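Local coordinates for arginine 3rd transport system periplasmic binding protein (Legionella pneumophila subsp. pneumophila str. Philadelphia 1, PDB 3KZG) that probably binds arginine in the periplasm and delivers it to an ABC-type uptake system, at residues L59-I73 / I189-Q201. Residues are numbered along the deposited sequence; the frame is centred on the assembly and turned at random.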
loop_
_atom_site.group_PDB
_atom_site.type_symbol
_atom_site.label_atom_id
_atom_site.label_comp_id
_atom_site.label_asym_id
_atom_site.label_seq_id
_atom_site.Cartn_x
_atom_site.Cartn_y
_atom_site.Cartn_z
ATOM N N LEU A 59 37.904 -12.406 7.832
ATOM C CA LEU A 59 37.402 -12.450 6.461
ATOM C C LEU A 59 38.570 -12.569 5.484
ATOM O O LEU A 59 38.528 -13.362 4.544
ATOM C CB LEU A 59 36.594 -11.190 6.137
ATOM C CG LEU A 59 36.074 -11.090 4.702
ATOM C CD1 LEU A 59 35.182 -12.278 4.386
ATOM C CD2 LEU A 59 35.307 -9.786 4.524
ATOM N N LYS A 60 39.610 -11.778 5.713
ATOM C CA LYS A 60 40.775 -11.810 4.844
ATOM C C LYS A 60 41.445 -13.184 4.822
ATOM O O LYS A 60 42.017 -13.574 3.806
ATOM C CB LYS A 60 41.788 -10.750 5.274
ATOM C CG LYS A 60 43.061 -10.758 4.452
ATOM C CD LYS A 60 43.937 -9.549 4.744
ATOM C CE LYS A 60 43.341 -8.272 4.159
ATOM N NZ LYS A 60 42.028 -7.901 4.764
ATOM N N ASN A 61 41.368 -13.913 5.933
ATOM C CA ASN A 61 41.976 -15.240 6.025
ATOM C C ASN A 61 41.020 -16.342 5.572
ATOM O O ASN A 61 41.325 -17.531 5.689
ATOM C CB ASN A 61 42.439 -15.528 7.462
ATOM C CG ASN A 61 43.466 -14.523 7.968
ATOM O OD1 ASN A 61 44.359 -14.104 7.231
ATOM N ND2 ASN A 61 43.352 -14.146 9.236
ATOM N N ARG A 62 39.861 -15.943 5.056
ATOM C CA ARG A 62 38.866 -16.892 4.580
ATOM C C ARG A 62 38.334 -17.821 5.664
ATOM O O ARG A 62 37.903 -18.941 5.372
ATOM C CB ARG A 62 39.429 -17.720 3.419
ATOM C CG ARG A 62 39.317 -17.051 2.044
ATOM C CD ARG A 62 40.089 -15.735 1.953
ATOM N NE ARG A 62 40.021 -15.186 0.599
ATOM C CZ ARG A 62 40.508 -14.002 0.236
ATOM N NH1 ARG A 62 41.107 -13.223 1.122
ATOM N NH2 ARG A 62 40.387 -13.595 -1.019
ATOM N N GLU A 63 38.370 -17.364 6.914
ATOM C CA GLU A 63 37.848 -18.156 8.025
ATOM C C GLU A 63 36.330 -18.190 7.850
ATOM O O GLU A 63 35.645 -19.100 8.323
ATOM C CB GLU A 63 38.191 -17.501 9.369
ATOM C CG GLU A 63 39.679 -17.436 9.691
ATOM C CD GLU A 63 39.951 -16.814 11.053
ATOM O OE1 GLU A 63 39.399 -17.311 12.058
ATOM O OE2 GLU A 63 40.716 -15.831 11.123
ATOM N N VAL A 64 35.819 -17.173 7.163
ATOM C CA VAL A 64 34.396 -17.044 6.885
ATOM C C VAL A 64 34.210 -16.563 5.450
ATOM O O VAL A 64 35.088 -15.915 4.883
ATOM C CB VAL A 64 33.731 -16.035 7.828
ATOM C CG1 VAL A 64 33.875 -16.507 9.266
ATOM C CG2 VAL A 64 34.359 -14.667 7.648
ATOM N N ASP A 65 33.060 -16.876 4.865
ATOM C CA ASP A 65 32.782 -16.474 3.490
ATOM C C ASP A 65 32.315 -15.030 3.382
ATOM O O ASP A 65 32.655 -14.323 2.432
ATOM C CB ASP A 65 31.721 -17.394 2.895
ATOM C CG ASP A 65 32.162 -18.829 2.869
ATOM O OD1 ASP A 65 33.236 -19.089 2.290
ATOM O OD2 ASP A 65 31.448 -19.692 3.422
ATOM N N LEU A 66 31.536 -14.602 4.367
ATOM C CA LEU A 66 30.991 -13.253 4.388
ATOM C C LEU A 66 30.967 -12.711 5.810
ATOM O O LEU A 66 31.158 -13.452 6.771
ATOM C CB LEU A 66 29.563 -13.269 3.836
ATOM C CG LEU A 66 29.377 -13.768 2.406
ATOM C CD1 LEU A 66 27.907 -14.037 2.142
ATOM C CD2 LEU A 66 29.938 -12.740 1.429
ATOM N N VAL A 67 30.737 -11.408 5.927
ATOM C CA VAL A 67 30.642 -10.756 7.224
ATOM C C VAL A 67 29.466 -9.786 7.225
ATOM O O VAL A 67 29.262 -9.036 6.269
ATOM C CB VAL A 67 31.923 -9.967 7.573
ATOM C CG1 VAL A 67 31.652 -9.025 8.735
ATOM C CG2 VAL A 67 33.039 -10.933 7.941
ATOM N N ILE A 68 28.684 -9.840 8.298
ATOM C CA ILE A 68 27.544 -8.957 8.489
ATOM C C ILE A 68 27.506 -8.621 9.976
ATOM O O ILE A 68 27.240 -9.475 10.818
ATOM C CB ILE A 68 26.211 -9.616 8.051
ATOM C CG1 ILE A 68 25.064 -8.614 8.222
ATOM C CG2 ILE A 68 25.955 -10.902 8.836
ATOM C CD1 ILE A 68 23.741 -9.082 7.651
ATOM N N ALA A 69 27.816 -7.370 10.284
ATOM C CA ALA A 69 27.837 -6.892 11.654
ATOM C C ALA A 69 27.784 -5.380 11.583
ATOM O O ALA A 69 28.796 -4.707 11.794
ATOM C CB ALA A 69 29.114 -7.344 12.337
ATOM N N SER A 70 26.600 -4.854 11.276
ATOM C CA SER A 70 26.401 -3.416 11.139
ATOM C C SER A 70 27.668 -2.796 10.554
ATOM O O SER A 70 28.191 -1.816 11.071
ATOM C CB SER A 70 26.054 -2.781 12.501
ATOM O OG SER A 70 27.102 -2.907 13.445
HETATM N N MSE A 71 28.155 -3.380 9.462
HETATM C CA MSE A 71 29.366 -2.895 8.811
HETATM C C MSE A 71 29.120 -1.720 7.882
HETATM O O MSE A 71 28.501 -1.870 6.830
HETATM C CB MSE A 71 30.018 -4.017 8.013
HETATM C CG MSE A 71 31.440 -3.681 7.604
HETATM SE SE MSE A 71 32.528 -3.415 9.191
HETATM C CE MSE A 71 32.499 -5.252 9.807
ATOM N N ILE A 72 29.634 -0.557 8.255
ATOM C CA ILE A 72 29.447 0.643 7.455
ATOM C C ILE A 72 30.376 0.745 6.253
ATOM O O ILE A 72 31.601 0.662 6.383
ATOM C CB ILE A 72 29.629 1.912 8.307
ATOM C CG1 ILE A 72 28.676 1.874 9.506
ATOM C CG2 ILE A 72 29.361 3.154 7.449
ATOM C CD1 ILE A 72 28.876 3.003 10.481
ATOM N N ILE A 73 29.779 0.940 5.081
ATOM C CA ILE A 73 30.545 1.091 3.854
ATOM C C ILE A 73 31.309 2.405 3.921
ATOM O O ILE A 73 30.705 3.477 4.013
ATOM C CB ILE A 73 29.634 1.163 2.608
ATOM C CG1 ILE A 73 28.808 -0.109 2.476
ATOM C CG2 ILE A 73 30.485 1.371 1.353
ATOM C CD1 ILE A 73 27.913 -0.097 1.262
ATOM N N ILE A 189 26.633 8.724 8.748
ATOM C CA ILE A 189 28.031 8.341 8.648
ATOM C C ILE A 189 28.175 7.145 7.718
ATOM O O ILE A 189 27.455 6.155 7.842
ATOM C CB ILE A 189 28.618 7.987 10.032
ATOM C CG1 ILE A 189 30.096 7.601 9.881
ATOM C CG2 ILE A 189 27.806 6.866 10.666
ATOM C CD1 ILE A 189 30.767 7.207 11.173
ATOM N N GLY A 190 29.102 7.248 6.775
ATOM C CA GLY A 190 29.309 6.159 5.842
ATOM C C GLY A 190 28.197 6.071 4.813
ATOM O O GLY A 190 27.348 6.956 4.723
ATOM N N GLU A 191 28.189 4.988 4.047
ATOM C CA GLU A 191 27.188 4.816 3.004
ATOM C C GLU A 191 26.230 3.651 3.241
ATOM O O GLU A 191 25.751 3.033 2.288
ATOM C CB GLU A 191 27.891 4.657 1.651
ATOM C CG GLU A 191 28.876 5.777 1.354
ATOM C CD GLU A 191 29.515 5.667 -0.022
ATOM O OE1 GLU A 191 28.773 5.617 -1.024
ATOM O OE2 GLU A 191 30.763 5.638 -0.099
ATOM N N GLY A 192 25.954 3.358 4.511
ATOM C CA GLY A 192 25.028 2.288 4.838
ATOM C C GLY A 192 25.648 1.009 5.365
ATOM O O GLY A 192 26.825 0.755 5.138
ATOM N N TYR A 193 24.854 0.213 6.080
ATOM C CA TYR A 193 25.322 -1.059 6.616
ATOM C C TYR A 193 25.220 -2.053 5.476
ATOM O O TYR A 193 24.221 -2.089 4.755
ATOM C CB TYR A 193 24.463 -1.523 7.803
ATOM C CG TYR A 193 24.496 -0.594 9.005
ATOM C CD1 TYR A 193 25.706 -0.212 9.580
ATOM C CD2 TYR A 193 23.313 -0.091 9.559
ATOM C CE1 TYR A 193 25.743 0.654 10.675
ATOM C CE2 TYR A 193 23.339 0.772 10.657
ATOM C CZ TYR A 193 24.560 1.142 11.207
ATOM O OH TYR A 193 24.599 2.005 12.279
ATOM N N SER A 194 26.256 -2.866 5.313
ATOM C CA SER A 194 26.278 -3.819 4.216
ATOM C C SER A 194 27.011 -5.118 4.530
ATOM O O SER A 194 27.713 -5.227 5.534
ATOM C CB SER A 194 26.918 -3.149 2.995
ATOM O OG SER A 194 27.398 -4.106 2.072
ATOM N N ILE A 195 26.827 -6.102 3.659
ATOM C CA ILE A 195 27.477 -7.398 3.797
ATOM C C ILE A 195 28.847 -7.247 3.128
ATOM O O ILE A 195 28.939 -6.843 1.969
ATOM C CB ILE A 195 26.625 -8.487 3.119
ATOM C CG1 ILE A 195 25.277 -8.588 3.849
ATOM C CG2 ILE A 195 27.337 -9.833 3.151
ATOM C CD1 ILE A 195 24.318 -9.569 3.234
HETATM N N MSE A 196 29.903 -7.562 3.872
HETATM C CA MSE A 196 31.273 -7.415 3.392
HETATM C C MSE A 196 31.914 -8.720 2.935
HETATM O O MSE A 196 31.615 -9.795 3.451
HETATM C CB MSE A 196 32.102 -6.780 4.504
HETATM C CG MSE A 196 33.431 -6.190 4.093
HETATM SE SE MSE A 196 34.185 -5.270 5.617
HETATM C CE MSE A 196 34.599 -6.847 6.705
ATOM N N ALA A 197 32.795 -8.621 1.947
ATOM C CA ALA A 197 33.464 -9.801 1.430
ATOM C C ALA A 197 34.804 -9.427 0.823
ATOM O O ALA A 197 35.129 -8.243 0.698
ATOM C CB ALA A 197 32.581 -10.482 0.391
ATOM N N ASN A 198 35.594 -10.438 0.471
ATOM C CA ASN A 198 36.892 -10.198 -0.145
ATOM C C ASN A 198 36.640 -9.830 -1.611
ATOM O O ASN A 198 35.668 -10.284 -2.210
ATOM C CB ASN A 198 37.772 -11.452 -0.032
ATOM C CG ASN A 198 38.209 -11.730 1.401
ATOM O OD1 ASN A 198 37.932 -12.796 1.956
ATOM N ND2 ASN A 198 38.892 -10.766 2.006
ATOM N N PRO A 199 37.506 -8.995 -2.202
ATOM C CA PRO A 199 37.359 -8.566 -3.598
ATOM C C PRO A 199 37.074 -9.652 -4.636
ATOM O O PRO A 199 36.348 -9.408 -5.607
ATOM C CB PRO A 199 38.673 -7.837 -3.870
ATOM C CG PRO A 199 38.981 -7.226 -2.543
ATOM C CD PRO A 199 38.698 -8.378 -1.595
ATOM N N ASP A 200 37.632 -10.841 -4.445
ATOM C CA ASP A 200 37.422 -11.913 -5.410
ATOM C C ASP A 200 36.096 -12.646 -5.270
ATOM O O ASP A 200 35.860 -13.641 -5.955
ATOM C CB ASP A 200 38.568 -12.930 -5.349
ATOM C CG ASP A 200 38.737 -13.544 -3.974
ATOM O OD1 ASP A 200 37.753 -13.603 -3.209
ATOM O OD2 ASP A 200 39.861 -13.991 -3.666
ATOM N N GLN A 201 35.222 -12.158 -4.398
ATOM C CA GLN A 201 33.936 -12.810 -4.198
ATOM C C GLN A 201 32.804 -12.018 -4.854
ATOM O O GLN A 201 31.650 -12.106 -4.435
ATOM C CB GLN A 201 33.657 -12.975 -2.702
ATOM C CG GLN A 201 34.758 -13.717 -1.934
ATOM C CD GLN A 201 34.360 -14.022 -0.502
ATOM O OE1 GLN A 201 33.518 -14.890 -0.251
ATOM N NE2 GLN A 201 34.945 -13.296 0.442
HETATM O O HOH W 1 37.586 -15.176 -0.842
HETATM O O HOH W 2 26.886 -5.429 8.315
#
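A bend at chi2 (62°) turns the Arg62 side chain back toward Asn198 and Asp200, while Met196, its CG anti to the backbone N and its chain bent at chi3, carries its methyl to Leu59. The Arg62 guanidinium lies stacked on the Asn198 amide, their planes 7° apart. At its edge, Arg62 NH2 forms a salt bridge with Asp200 OD2 at 2.7 Å, though the hydrogen bond is bent and weak; a water, held weakly by Arg62 NE, donates to Asp200 OD1. Arg62 NH1 also binds Lys60 O at 2.9 Å. The backbone of Arg62 closes the helix in a Schellman motif, while its broad, flat side chain reaches across. The long, unbranched selenomethionine Met196 packs its CE on Leu59 CD2 at 3.7 Å and its SE on Met71 CG. Val67 and Met196 form an antiparallel hydrogen-bonded pair. Between this bridge and that of Ile72 with Tyr193 the register shifts by two residues, and a water accepts from Ala69 N and Met71 N and donates to Ser194 O. Ser194 N binds Met71 O, and Ser70 CB sits over the Tyr193 ring in a CH-pi contact. Side-chain-less Gly190 lets Ile72 CG2 press to 3.4 Å from its CA, and Ile73 N binds Gly192 O at 3.0 Å. Charge thus pairs at the exposed end; inside, backbone bonds, the water and Ser84, which takes Ser194 OG, join strand 66-67, paired with strand 4-13, to the chain following strand 180-188.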